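Local coordinates for protein LRIM1 (Anopheles gambiae, PDB 3O53) that forms with APL1C a heterodimeric complex that regulates complement-like immunity in Anopheles gambiae, this chain being its leucine-rich repeat domain, at residues Ser144-Leu149 and Ala165-Thr170; Asn154-Val159 and Gln177-Tyr182; Asn201-Met206 and Arg222-Val227. All blocks are in the same frame, centred on the assembly; numbering follows the deposited sequence. Where two conformers were deposited one is given.

Contact 1: residues Ser144-Leu149 and Ala165-Thr170; sequences SRVQYL and AASSDT
Thr170 and Ser167 of Ala165-Thr170 both turn their hydroxyls onto the backbone of Val146, where Ser144-Leu149 enters strand 146-150. The Thr170 side chain points toward that backbone and divides its two branches between two tasks. OG1 sits between the backbone N and the carbonyl carbon (chi1 58°) and donates to the Val146 carbonyl O at 2.7 Å, from well above the plane of that carbonyl. The methyl CG2, anti to its own carbonyl carbon, lies over one face of the Arg145 guanidinium, 3.7 Å from NH1 and offset toward the rim. A beta-branched residue with one polar and one apolar arm suits this place. The arginine reaches the methyl by bending at chi3 (51°), and its NE also makes a weak hydrogen bond to Gly121 O.

Ser167 is buried, and its OG accepts from Val146 N at 2.9 Å while hydrogen-bonding to Arg143 O; a small hydroxyl can thus serve two backbone groups of the same stretch. Just before it, Ala166 O takes the N-H of Arg145 at 2.9 Å, and the Ala166 methyl rests 3.5 Å from Ser144 OG, which is itself bonded to Glu140 O. At the other end, CA of Gln147 makes a C-H...O contact with Thr170 O (3.4 Å). A water donates to that same carbonyl and accepts a weak bond from Gln147 NE2, whose stronger partner is Glu172.

This loop leads from strand 158-160 to strand 173-175 of the repeat solenoid, meeting the start of strand 146-150, the sheet neighbour of 173-175. With two hydroxyls serving the N-H and C=O of Val146, an irregular loop holds a strand end by two side-chain bonds and one backbone bond.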
ATOM      1  N   SER A 144     -11.615  -3.301  -5.058  1.00 27.05           N
ATOM      2  CA  SER A 144     -12.969  -2.900  -4.660  1.00 32.36           C
ATOM      3  C   SER A 144     -13.165  -2.950  -3.151  1.00 30.74           C
ATOM      4  O   SER A 144     -12.876  -3.963  -2.512  1.00 28.18           O
ATOM      5  CB  SER A 144     -14.027  -3.805  -5.306  1.00 38.60           C
ATOM      6  OG  SER A 144     -13.864  -3.882  -6.711  1.00 45.99           O
ATOM      7  N   ARG A 145     -13.695  -1.858  -2.599  1.00 28.55           N
ATOM      8  CA  ARG A 145     -14.075  -1.795  -1.192  1.00 34.60           C
ATOM      9  C   ARG A 145     -12.880  -2.047  -0.282  1.00 29.92           C
ATOM     10  O   ARG A 145     -13.009  -2.563   0.831  1.00 29.56           O
ATOM     11  CB  ARG A 145     -15.221  -2.776  -0.900  1.00 44.92           C
ATOM     12  CG  ARG A 145     -16.475  -2.482  -1.725  1.00 50.91           C
ATOM     13  CD  ARG A 145     -17.694  -3.254  -1.238  1.00 63.28           C
ATOM     14  NE  ARG A 145     -17.899  -3.090   0.198  1.00 83.44           N
ATOM     15  CZ  ARG A 145     -18.384  -1.992   0.771  1.00 88.09           C
ATOM     16  NH1 ARG A 145     -18.717  -0.940   0.035  1.00 78.75           N
ATOM     17  NH2 ARG A 145     -18.530  -1.942   2.087  1.00 95.00           N
ATOM     18  N   VAL A 146     -11.710  -1.656  -0.765  1.00 29.74           N
ATOM     19  CA  VAL A 146     -10.508  -1.679   0.042  1.00 23.86           C
ATOM     20  C   VAL A 146     -10.548  -0.563   1.093  1.00 27.14           C
ATOM     21  O   VAL A 146     -10.905   0.576   0.813  1.00 26.10           O
ATOM     22  CB  VAL A 146      -9.258  -1.504  -0.834  1.00 28.41           C
ATOM     23  CG1 VAL A 146      -8.009  -1.583   0.019  1.00 25.02           C
ATOM     24  CG2 VAL A 146      -9.232  -2.570  -1.925  1.00 26.05           C
ATOM     25  N   GLN A 147     -10.170  -0.909   2.311  1.00 26.67           N
ATOM     26  CA  GLN A 147     -10.155   0.048   3.399  1.00 27.04           C
ATOM     27  C   GLN A 147      -8.712   0.452   3.692  1.00 27.49           C
ATOM     28  O   GLN A 147      -8.404   1.619   3.861  1.00 34.28           O
ATOM     29  CB  GLN A 147     -10.801  -0.578   4.638  1.00 27.78           C
ATOM     30  CG  GLN A 147     -10.845   0.342   5.848  1.00 36.46           C
ATOM     31  CD  GLN A 147     -11.804  -0.151   6.922  1.00 49.24           C
ATOM     32  OE1 GLN A 147     -11.789  -1.318   7.292  1.00 44.47           O
ATOM     33  NE2 GLN A 147     -12.638   0.744   7.424  1.00 55.41           N
ATOM     34  N   TYR A 148      -7.829  -0.536   3.746  1.00 31.63           N
ATOM     35  CA  TYR A 148      -6.427  -0.302   4.037  1.00 31.28           C
ATOM     36  C   TYR A 148      -5.600  -0.972   2.939  1.00 30.66           C
ATOM     37  O   TYR A 148      -5.781  -2.148   2.660  1.00 27.40           O
ATOM     38  CB  TYR A 148      -6.093  -0.897   5.405  1.00 39.14           C
ATOM     39  CG  TYR A 148      -4.662  -0.720   5.830  1.00 44.32           C
ATOM     40  CD1 TYR A 148      -4.297   0.282   6.724  1.00 47.34           C
ATOM     41  CD2 TYR A 148      -3.672  -1.561   5.349  1.00 50.92           C
ATOM     42  CE1 TYR A 148      -2.981   0.440   7.119  1.00 48.47           C
ATOM     43  CE2 TYR A 148      -2.358  -1.412   5.735  1.00 52.67           C
ATOM     44  CZ  TYR A 148      -2.017  -0.414   6.617  1.00 52.48           C
ATOM     45  OH  TYR A 148      -0.702  -0.279   6.986  1.00 58.02           O
ATOM     46  N   LEU A 149      -4.702  -0.223   2.311  1.00 26.84           N
ATOM     47  CA  LEU A 149      -3.884  -0.773   1.234  1.00 29.37           C
ATOM     48  C   LEU A 149      -2.439  -0.377   1.425  1.00 27.58           C
ATOM     49  O   LEU A 149      -2.080   0.794   1.289  1.00 27.47           O
ATOM     50  CB  LEU A 149      -4.370  -0.291  -0.135  1.00 25.48           C
ATOM     51  CG  LEU A 149      -3.596  -0.837  -1.348  1.00 27.11           C
ATOM     52  CD1 LEU A 149      -3.500  -2.367  -1.327  1.00 26.47           C
ATOM     53  CD2 LEU A 149      -4.242  -0.386  -2.640  1.00 24.55           C
ATOM     54  N   ALA A 165     -11.082   3.491  -7.991  1.00 32.68           N
ATOM     55  CA  ALA A 165     -12.409   4.105  -7.895  1.00 40.03           C
ATOM     56  C   ALA A 165     -13.440   3.209  -7.202  1.00 35.70           C
ATOM     57  O   ALA A 165     -14.364   3.704  -6.567  1.00 34.74           O
ATOM     58  CB  ALA A 165     -12.908   4.501  -9.269  1.00 42.71           C
ATOM     59  N   ALA A 166     -13.279   1.897  -7.314  1.00 33.40           N
ATOM     60  CA  ALA A 166     -14.199   0.963  -6.673  1.00 36.20           C
ATOM     61  C   ALA A 166     -13.998   0.934  -5.155  1.00 37.50           C
ATOM     62  O   ALA A 166     -14.674   0.188  -4.444  1.00 31.72           O
ATOM     63  CB  ALA A 166     -14.032  -0.427  -7.255  1.00 28.56           C
ATOM     64  N   SER A 167     -13.056   1.740  -4.672  1.00 37.60           N
ATOM     65  CA  SER A 167     -12.836   1.916  -3.243  1.00 34.30           C
ATOM     66  C   SER A 167     -13.008   3.372  -2.839  1.00 32.83           C
ATOM     67  O   SER A 167     -12.555   3.779  -1.779  1.00 32.50           O
ATOM     68  CB  SER A 167     -11.432   1.441  -2.848  1.00 27.04           C
ATOM     69  OG  SER A 167     -11.288   0.054  -3.096  1.00 25.95           O
ATOM     70  N   SER A 168     -13.658   4.161  -3.686  1.00 30.79           N
ATOM     71  CA  SER A 168     -13.768   5.594  -3.439  1.00 37.55           C
ATOM     72  C   SER A 168     -14.405   5.875  -2.076  1.00 43.70           C
ATOM     73  O   SER A 168     -14.061   6.846  -1.416  1.00 43.31           O
ATOM     74  CB  SER A 168     -14.587   6.267  -4.544  1.00 34.71           C
ATOM     75  OG  SER A 168     -15.873   5.692  -4.634  1.00 47.65           O
ATOM     76  N   ASP A 169     -15.316   5.009  -1.648  1.00 42.06           N
ATOM     77  CA  ASP A 169     -16.097   5.261  -0.442  1.00 62.19           C
ATOM     78  C   ASP A 169     -15.573   4.524   0.786  1.00 44.46           C
ATOM     79  O   ASP A 169     -16.048   4.760   1.899  1.00 37.58           O
ATOM     80  CB  ASP A 169     -17.558   4.876  -0.677  1.00 95.72           C
ATOM     81  CG  ASP A 169     -18.225   5.746  -1.724  1.00116.35           C
ATOM     82  OD1 ASP A 169     -17.726   6.865  -1.969  1.00119.03           O
ATOM     83  OD2 ASP A 169     -19.244   5.311  -2.299  1.00122.85           O
ATOM     84  N   THR A 170     -14.592   3.649   0.590  1.00 38.04           N
ATOM     85  CA  THR A 170     -14.093   2.805   1.672  1.00 37.98           C
ATOM     86  C   THR A 170     -12.634   3.059   2.052  1.00 32.09           C
ATOM     87  O   THR A 170     -12.229   2.791   3.184  1.00 26.35           O
ATOM     88  CB  THR A 170     -14.213   1.315   1.295  1.00 40.53           C
ATOM     89  OG1 THR A 170     -13.484   1.069   0.086  1.00 39.42           O
ATOM     90  CG2 THR A 170     -15.673   0.927   1.096  1.00 41.24           C
TER
HETATM   91  O   HOH W   1     -13.876   2.502   5.370  1.00 40.67           O

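Contact 2: residues Asn154-Val159 and Gln177-Tyr182; sequences NEIDTV and QYNFIY
The backbones of Asn154-Val159 and Gln177-Tyr182 run parallel, with Asp157 beside Ile181 (CA atoms 4.3 Å apart), and are joined by Phe180 N to Ile156 O and Tyr182 N to Asp157 O, both 2.9 Å. The Asn179 side chain turns its amide toward Ile156, its OD1 modelled as accepting Ile156 N, although the position of that oxygen is less certain; its ND2 donates to Leu151 O and Leu176 O. Asn154, one repeat earlier, bonds likewise to Leu127 O and Leu151 O, and its OD1 accepts Ile132 N. These are the asparagines of the leucine-rich repeat consensus LxxLxLxxN: a carboxamide can both accept from one coil and donate to carbonyls of the turn. Ile156 and Ile181 lie side by side pointing the same way, Ile156 CG2 being 3.9 Å from Ile181 CG1, as befits branched apolar residues facing the solenoid interior. Ile181 also sends CD1 to within 3.6 Å of Val159 CG2, with CG1 anti to its carbonyl carbon (chi1 -65°). On the outer side the Phe180 ring meets Glu155 CA at its edge, 4.0 Å from CD2. Nearby, one water donates to both Asp157 OD1 and Phe180 O, bridging carboxylate and backbone at the surface.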
ATOM      1  N   ASN A 154       7.428  -1.652  -3.087  1.00 27.15           N
ATOM      2  CA  ASN A 154       7.233  -2.397  -4.318  1.00 26.02           C
ATOM      3  C   ASN A 154       7.927  -1.664  -5.461  1.00 24.70           C
ATOM      4  O   ASN A 154       8.822  -0.858  -5.230  1.00 29.81           O
ATOM      5  CB  ASN A 154       5.739  -2.659  -4.566  1.00 20.97           C
ATOM      6  CG  ASN A 154       5.240  -3.870  -3.793  1.00 24.29           C
ATOM      7  OD1 ASN A 154       5.461  -5.012  -4.194  1.00 26.75           O
ATOM      8  ND2 ASN A 154       4.574  -3.628  -2.675  1.00 19.24           N
ATOM      9  N   GLU A 155       7.557  -1.966  -6.695  1.00 19.22           N
ATOM     10  CA  GLU A 155       8.246  -1.389  -7.837  1.00 27.97           C
ATOM     11  C   GLU A 155       7.291  -0.621  -8.742  1.00 27.22           C
ATOM     12  O   GLU A 155       7.454  -0.598  -9.965  1.00 24.35           O
ATOM     13  CB  GLU A 155       8.936  -2.499  -8.621  1.00 36.13           C
ATOM     14  CG  GLU A 155      10.065  -3.157  -7.848  1.00 70.49           C
ATOM     15  CD  GLU A 155      10.549  -4.434  -8.497  1.00 99.72           C
ATOM     16  OE1 GLU A 155      10.196  -4.677  -9.670  1.00 98.88           O
ATOM     17  OE2 GLU A 155      11.281  -5.196  -7.832  1.00116.78           O
ATOM     18  N   ILE A 156       6.293   0.010  -8.143  1.00 20.28           N
ATOM     19  CA  ILE A 156       5.294   0.728  -8.922  1.00 23.04           C
ATOM     20  C   ILE A 156       5.881   1.994  -9.591  1.00 26.82           C
ATOM     21  O   ILE A 156       6.613   2.757  -8.981  1.00 23.24           O
ATOM     22  CB  ILE A 156       4.060   1.047  -8.043  1.00 26.87           C
ATOM     23  CG1 ILE A 156       3.424  -0.279  -7.587  1.00 24.13           C
ATOM     24  CG2 ILE A 156       3.037   1.898  -8.812  1.00 20.86           C
ATOM     25  CD1 ILE A 156       2.497  -0.127  -6.393  1.00 24.14           C
ATOM     26  N   ASP A 157       5.558   2.187 -10.864  1.00 23.05           N
ATOM     27  CA  ASP A 157       6.158   3.252 -11.660  1.00 23.60           C
ATOM     28  C   ASP A 157       5.212   4.434 -11.816  1.00 23.88           C
ATOM     29  O   ASP A 157       5.646   5.577 -11.957  1.00 24.84           O
ATOM     30  CB  ASP A 157       6.530   2.705 -13.048  1.00 39.13           C
ATOM     31  CG  ASP A 157       7.614   3.511 -13.716  1.00 56.01           C
ATOM     32  OD1 ASP A 157       8.665   3.735 -13.080  1.00 67.04           O
ATOM     33  OD2 ASP A 157       7.420   3.920 -14.874  1.00 69.59           O
ATOM     34  N   THR A 158       3.911   4.162 -11.802  1.00 23.32           N
ATOM     35  CA  THR A 158       2.931   5.235 -11.910  1.00 26.03           C
ATOM     36  C   THR A 158       1.655   4.867 -11.170  1.00 28.90           C
ATOM     37  O   THR A 158       1.397   3.695 -10.885  1.00 28.34           O
ATOM     38  CB  THR A 158       2.579   5.563 -13.393  1.00 34.98           C
ATOM     39  OG1 THR A 158       1.772   4.521 -13.940  1.00 34.09           O
ATOM     40  CG2 THR A 158       3.827   5.710 -14.244  1.00 33.51           C
ATOM     41  N   VAL A 159       0.859   5.885 -10.857  1.00 24.73           N
ATOM     42  CA  VAL A 159      -0.394   5.698 -10.147  1.00 25.99           C
ATOM     43  C   VAL A 159      -1.515   6.452 -10.852  1.00 35.63           C
ATOM     44  O   VAL A 159      -1.374   7.625 -11.180  1.00 36.45           O
ATOM     45  CB  VAL A 159      -0.300   6.218  -8.696  1.00 28.95           C
ATOM     46  CG1 VAL A 159      -1.698   6.284  -8.053  1.00 25.89           C
ATOM     47  CG2 VAL A 159       0.631   5.321  -7.880  1.00 30.05           C
ATOM     48  N   GLN A 177       4.686   4.372  -0.293  1.00 22.08           N
ATOM     49  CA  GLN A 177       6.038   4.861  -0.030  1.00 21.37           C
ATOM     50  C   GLN A 177       7.078   3.863  -0.541  1.00 20.65           C
ATOM     51  O   GLN A 177       6.840   2.660  -0.568  1.00 24.71           O
ATOM     52  CB  GLN A 177       6.243   5.121   1.480  1.00 25.48           C
ATOM     53  CG  GLN A 177       6.825   3.932   2.216  1.00 38.86           C
ATOM     54  CD  GLN A 177       6.440   3.849   3.686  1.00 57.33           C
ATOM     55  OE1 GLN A 177       5.262   3.828   4.025  1.00 62.02           O
ATOM     56  NE2 GLN A 177       7.440   3.752   4.561  1.00 50.26           N
ATOM     57  N   TYR A 178       8.230   4.374  -0.963  1.00 21.41           N
ATOM     58  CA  TYR A 178       9.331   3.526  -1.412  1.00 24.19           C
ATOM     59  C   TYR A 178       8.965   2.675  -2.627  1.00 23.98           C
ATOM     60  O   TYR A 178       9.278   1.485  -2.706  1.00 23.93           O
ATOM     61  CB  TYR A 178       9.829   2.644  -0.267  1.00 26.54           C
ATOM     62  CG  TYR A 178      10.661   3.415   0.736  1.00 31.13           C
ATOM     63  CD1 TYR A 178      11.843   4.017   0.345  1.00 29.64           C
ATOM     64  CD2 TYR A 178      10.268   3.537   2.065  1.00 37.01           C
ATOM     65  CE1 TYR A 178      12.616   4.729   1.243  1.00 34.75           C
ATOM     66  CE2 TYR A 178      11.046   4.250   2.980  1.00 42.35           C
ATOM     67  CZ  TYR A 178      12.219   4.840   2.552  1.00 36.18           C
ATOM     68  OH  TYR A 178      13.022   5.550   3.412  1.00 37.94           O
ATOM     69  N   ASN A 179       8.289   3.297  -3.577  1.00 23.85           N
ATOM     70  CA  ASN A 179       8.161   2.715  -4.891  1.00 24.08           C
ATOM     71  C   ASN A 179       8.989   3.597  -5.817  1.00 25.44           C
ATOM     72  O   ASN A 179       9.940   4.244  -5.365  1.00 25.99           O
ATOM     73  CB  ASN A 179       6.690   2.638  -5.296  1.00 20.33           C
ATOM     74  CG  ASN A 179       5.985   1.435  -4.691  1.00 26.00           C
ATOM     75  OD1 ASN A 179       6.014   0.346  -5.245  1.00 25.15           O
ATOM     76  ND2 ASN A 179       5.332   1.639  -3.552  1.00 22.60           N
ATOM     77  N   PHE A 180       8.649   3.644  -7.097  1.00 20.16           N
ATOM     78  CA  PHE A 180       9.411   4.480  -8.019  1.00 23.01           C
ATOM     79  C   PHE A 180       8.467   5.339  -8.838  1.00 31.65           C
ATOM     80  O   PHE A 180       8.705   5.595 -10.019  1.00 26.63           O
ATOM     81  CB  PHE A 180      10.294   3.593  -8.898  1.00 22.85           C
ATOM     82  CG  PHE A 180      11.281   2.805  -8.109  1.00 27.16           C
ATOM     83  CD1 PHE A 180      12.490   3.367  -7.741  1.00 30.93           C
ATOM     84  CD2 PHE A 180      10.975   1.527  -7.664  1.00 31.24           C
ATOM     85  CE1 PHE A 180      13.400   2.658  -6.958  1.00 34.40           C
ATOM     86  CE2 PHE A 180      11.881   0.810  -6.886  1.00 33.75           C
ATOM     87  CZ  PHE A 180      13.095   1.382  -6.533  1.00 29.86           C
ATOM     88  N   ILE A 181       7.399   5.793  -8.184  1.00 22.21           N
ATOM     89  CA  ILE A 181       6.317   6.502  -8.862  1.00 21.77           C
ATOM     90  C   ILE A 181       6.792   7.851  -9.400  1.00 22.85           C
ATOM     91  O   ILE A 181       7.206   8.720  -8.635  1.00 23.17           O
ATOM     92  CB  ILE A 181       5.119   6.701  -7.905  1.00 22.71           C
ATOM     93  CG1 ILE A 181       4.521   5.333  -7.549  1.00 20.14           C
ATOM     94  CG2 ILE A 181       4.063   7.597  -8.536  1.00 24.76           C
ATOM     95  CD1 ILE A 181       3.772   5.326  -6.222  1.00 20.97           C
ATOM     96  N   TYR A 182       6.742   8.020 -10.721  1.00 27.25           N
ATOM     97  CA  TYR A 182       7.182   9.272 -11.333  1.00 25.92           C
ATOM     98  C   TYR A 182       6.000  10.101 -11.826  1.00 30.63           C
ATOM     99  O   TYR A 182       6.151  11.286 -12.143  1.00 31.26           O
ATOM    100  CB  TYR A 182       8.168   9.009 -12.484  1.00 26.73           C
ATOM    101  CG  TYR A 182       7.509   8.526 -13.749  1.00 32.42           C
ATOM    102  CD1 TYR A 182       7.191   9.410 -14.770  1.00 33.50           C
ATOM    103  CD2 TYR A 182       7.206   7.183 -13.927  1.00 38.19           C
ATOM    104  CE1 TYR A 182       6.592   8.972 -15.938  1.00 37.85           C
ATOM    105  CE2 TYR A 182       6.601   6.735 -15.092  1.00 50.54           C
ATOM    106  CZ  TYR A 182       6.295   7.635 -16.091  1.00 51.49           C
ATOM    107  OH  TYR A 182       5.699   7.188 -17.247  1.00 70.08           O
TER
HETATM  108  O   HOH W   2      10.295   5.455 -12.186  1.00 31.22           O

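Contact 3: residues Asn201-Met206 and Arg222-Val227; sequences NKLAFM and RNNKLV
Asn224 lies side by side with Leu203, pointing the same way, and its OD1 accepts the Leu203 N-H at 2.9 Å, in the amide plane and on a lone pair. Leu203 O in turn takes Lys225 N at 2.8 Å, and Ala204 O takes Val227 N at 2.9 Å. Leu226 reaches inward: one branch, CD2, touches two residues of the preceding coil, lying 3.9 Å from Leu203 CB and 4.2 Å from Met206 CB. On the outer rim, the Lys225 chain, bent at chi3 (-99°), brings CE to 3.6 Å from Lys202 CB, aliphatic against aliphatic.

A second shell holds the asparagine in place, its ND2 donating to Leu198 O. Leu226 is fixed in turn by Asn247, a further coil along, whose OD1 accepts its N-H. Asn201 repeats the pattern one coil back, giving ND2 to Leu176 O and Leu198 O and accepting Ile181 N. Both segments fall within the leucine-rich repeat family region. A single carboxamide thus grips two backbone groups of the preceding coil, with weak bonds to its own, leaving leucines to fill the interior.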
ATOM      1  N   ASN A 201       9.366   8.517  -3.437  1.00 21.28           N
ATOM      2  CA  ASN A 201       9.101   8.137  -4.806  1.00 24.76           C
ATOM      3  C   ASN A 201       9.844   9.153  -5.668  1.00 24.64           C
ATOM      4  O   ASN A 201      10.754   9.810  -5.176  1.00 25.91           O
ATOM      5  CB  ASN A 201       7.602   8.071  -5.078  1.00 18.80           C
ATOM      6  CG  ASN A 201       6.992   6.771  -4.582  1.00 21.48           C
ATOM      7  OD1 ASN A 201       7.189   5.719  -5.178  1.00 22.22           O
ATOM      8  ND2 ASN A 201       6.237   6.844  -3.493  1.00 21.20           N
ATOM      9  N   LYS A 202       9.486   9.271  -6.941  0.50 22.14           N
ATOM     10  CA  LYS A 202      10.252  10.118  -7.850  0.50 25.15           C
ATOM     11  C   LYS A 202       9.376  11.154  -8.556  0.50 26.23           C
ATOM     12  O   LYS A 202       9.627  11.489  -9.711  0.50 22.33           O
ATOM     13  CB  LYS A 202      10.959   9.249  -8.901  0.50 26.62           C
ATOM     14  CG  LYS A 202      11.651   8.001  -8.353  0.50 32.28           C
ATOM     15  CD  LYS A 202      12.846   8.327  -7.442  0.50 39.51           C
ATOM     16  CE  LYS A 202      13.486   7.041  -6.897  0.50 42.83           C
ATOM     17  NZ  LYS A 202      14.321   7.230  -5.666  0.50 23.07           N
ATOM     18  N   LEU A 203       8.352  11.652  -7.866  1.00 26.99           N
ATOM     19  CA  LEU A 203       7.442  12.647  -8.444  1.00 25.09           C
ATOM     20  C   LEU A 203       8.074  14.027  -8.609  1.00 25.43           C
ATOM     21  O   LEU A 203       8.806  14.487  -7.740  1.00 24.03           O
ATOM     22  CB  LEU A 203       6.193  12.778  -7.577  1.00 21.01           C
ATOM     23  CG  LEU A 203       5.220  11.595  -7.622  1.00 27.19           C
ATOM     24  CD1 LEU A 203       4.181  11.720  -6.504  1.00 24.52           C
ATOM     25  CD2 LEU A 203       4.538  11.522  -8.979  1.00 27.12           C
ATOM     26  N   ALA A 204       7.764  14.686  -9.722  1.00 20.03           N
ATOM     27  CA  ALA A 204       8.248  16.037 -10.004  1.00 27.98           C
ATOM     28  C   ALA A 204       7.143  17.096  -9.899  1.00 27.79           C
ATOM     29  O   ALA A 204       7.434  18.272  -9.738  1.00 27.42           O
ATOM     30  CB  ALA A 204       8.868  16.080 -11.411  1.00 29.06           C
ATOM     31  N   PHE A 205       5.881  16.688 -10.025  1.00 23.60           N
ATOM     32  CA  PHE A 205       4.768  17.641 -10.032  1.00 25.94           C
ATOM     33  C   PHE A 205       3.646  17.152  -9.120  1.00 30.07           C
ATOM     34  O   PHE A 205       3.117  16.061  -9.308  1.00 28.35           O
ATOM     35  CB  PHE A 205       4.228  17.820 -11.461  1.00 27.94           C
ATOM     36  CG  PHE A 205       3.111  18.827 -11.578  1.00 40.96           C
ATOM     37  CD1 PHE A 205       3.148  20.019 -10.866  1.00 43.23           C
ATOM     38  CD2 PHE A 205       2.038  18.599 -12.432  1.00 45.32           C
ATOM     39  CE1 PHE A 205       2.124  20.957 -10.989  1.00 36.74           C
ATOM     40  CE2 PHE A 205       1.014  19.534 -12.560  1.00 45.26           C
ATOM     41  CZ  PHE A 205       1.061  20.715 -11.831  1.00 41.78           C
ATOM     42  N   MET A 206       3.295  17.951  -8.122  1.00 29.57           N
ATOM     43  CA  MET A 206       2.166  17.624  -7.268  1.00 27.79           C
ATOM     44  C   MET A 206       0.929  18.255  -7.896  1.00 31.58           C
ATOM     45  O   MET A 206       0.580  19.396  -7.597  1.00 30.38           O
ATOM     46  CB  MET A 206       2.409  18.145  -5.844  1.00 27.88           C
ATOM     47  CG  MET A 206       1.313  17.813  -4.855  1.00 27.85           C
ATOM     48  SD  MET A 206       1.776  18.337  -3.188  1.00 30.81           S
ATOM     49  CE  MET A 206       0.376  17.742  -2.224  1.00 31.35           C
ATOM     50  N   ARG A 222       7.386  13.398   1.024  1.00 25.48           N
ATOM     51  CA  ARG A 222       8.776  13.629   1.391  1.00 21.96           C
ATOM     52  C   ARG A 222       9.723  12.883   0.465  1.00 28.23           C
ATOM     53  O   ARG A 222       9.417  11.776   0.037  1.00 26.96           O
ATOM     54  CB  ARG A 222       9.033  13.181   2.835  1.00 23.53           C
ATOM     55  CG  ARG A 222      10.497  13.287   3.251  1.00 29.52           C
ATOM     56  CD  ARG A 222      10.758  12.532   4.537  1.00 33.72           C
ATOM     57  NE  ARG A 222      12.081  12.804   5.091  1.00 28.38           N
ATOM     58  CZ  ARG A 222      12.620  12.106   6.086  1.00 36.42           C
ATOM     59  NH1 ARG A 222      11.948  11.091   6.620  1.00 35.13           N
ATOM     60  NH2 ARG A 222      13.821  12.419   6.552  1.00 30.47           N
ATOM     61  N   ASN A 223      10.872  13.490   0.160  1.00 21.24           N
ATOM     62  CA  ASN A 223      11.918  12.814  -0.616  1.00 23.33           C
ATOM     63  C   ASN A 223      11.425  12.294  -1.958  1.00 24.89           C
ATOM     64  O   ASN A 223      11.750  11.179  -2.382  1.00 24.50           O
ATOM     65  CB  ASN A 223      12.572  11.698   0.203  1.00 23.99           C
ATOM     66  CG  ASN A 223      13.496  12.255   1.289  1.00 28.86           C
ATOM     67  OD1 ASN A 223      13.693  13.460   1.372  1.00 30.23           O
ATOM     68  ND2 ASN A 223      14.047  11.389   2.119  1.00 29.83           N
ATOM     69  N   ASN A 224      10.636  13.122  -2.624  1.00 24.40           N
ATOM     70  CA  ASN A 224      10.398  12.940  -4.041  1.00 24.89           C
ATOM     71  C   ASN A 224      11.339  13.885  -4.792  1.00 29.75           C
ATOM     72  O   ASN A 224      12.455  14.118  -4.338  1.00 28.60           O
ATOM     73  CB  ASN A 224       8.930  13.184  -4.362  1.00 21.90           C
ATOM     74  CG  ASN A 224       8.081  11.942  -4.113  1.00 23.52           C
ATOM     75  OD1 ASN A 224       7.705  11.248  -5.046  1.00 23.63           O
ATOM     76  ND2 ASN A 224       7.808  11.646  -2.846  1.00 24.84           N
ATOM     77  N   LYS A 225      10.909  14.416  -5.929  1.00 22.62           N
ATOM     78  CA  LYS A 225      11.720  15.368  -6.681  1.00 28.21           C
ATOM     79  C   LYS A 225      10.851  16.520  -7.134  1.00 28.54           C
ATOM     80  O   LYS A 225      10.990  17.012  -8.254  1.00 29.25           O
ATOM     81  CB  LYS A 225      12.357  14.678  -7.890  1.00 32.71           C
ATOM     82  CG  LYS A 225      13.139  13.440  -7.496  1.00 36.71           C
ATOM     83  CD  LYS A 225      14.032  12.950  -8.607  1.00 53.40           C
ATOM     84  CE  LYS A 225      13.398  11.810  -9.352  1.00 56.58           C
ATOM     85  NZ  LYS A 225      14.451  10.901  -9.851  1.00 71.28           N
ATOM     86  N   LEU A 226       9.947  16.943  -6.253  1.00 24.40           N
ATOM     87  CA  LEU A 226       8.951  17.942  -6.612  1.00 28.02           C
ATOM     88  C   LEU A 226       9.585  19.285  -6.944  1.00 31.84           C
ATOM     89  O   LEU A 226      10.416  19.795  -6.201  1.00 30.09           O
ATOM     90  CB  LEU A 226       7.947  18.133  -5.475  1.00 24.52           C
ATOM     91  CG  LEU A 226       7.077  16.924  -5.135  1.00 27.07           C
ATOM     92  CD1 LEU A 226       6.210  17.240  -3.925  1.00 26.93           C
ATOM     93  CD2 LEU A 226       6.208  16.488  -6.338  1.00 24.44           C
ATOM     94  N   VAL A 227       9.162  19.860  -8.062  1.00 30.41           N
ATOM     95  CA  VAL A 227       9.573  21.203  -8.444  1.00 29.84           C
ATOM     96  C   VAL A 227       8.382  22.157  -8.319  1.00 32.87           C
ATOM     97  O   VAL A 227       8.527  23.294  -7.874  1.00 26.66           O
ATOM     98  CB  VAL A 227      10.077  21.239  -9.898  1.00 34.30           C
ATOM     99  CG1 VAL A 227      10.657  22.603 -10.216  1.00 41.31           C
ATOM    100  CG2 VAL A 227      11.110  20.134 -10.145  1.00 29.86           C
TER

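How the contacts relate
From the N terminus, Ser144-Leu149 opens contact 1, and Asn154-Val159 opens contact 2 before Ala165-Thr170 closes contact 1; Gln177-Tyr182 then closes contact 2, so these two loops cross. Contact 3 follows in series, opening at Asn201-Met206 and closing at Arg222-Val227. Contact 1 ties the beginning of strand 146-150 to the loop before strand 173-175, whereas contacts 2 and 3 join turns of successive coils. Contacts 1 and 2 do not touch, their nearest atoms being about 8 Å apart. Contacts 2 and 3 meet directly, Ile181 O and Lys202 N forming a probable hydrogen bond, and so continue one another along the solenoid.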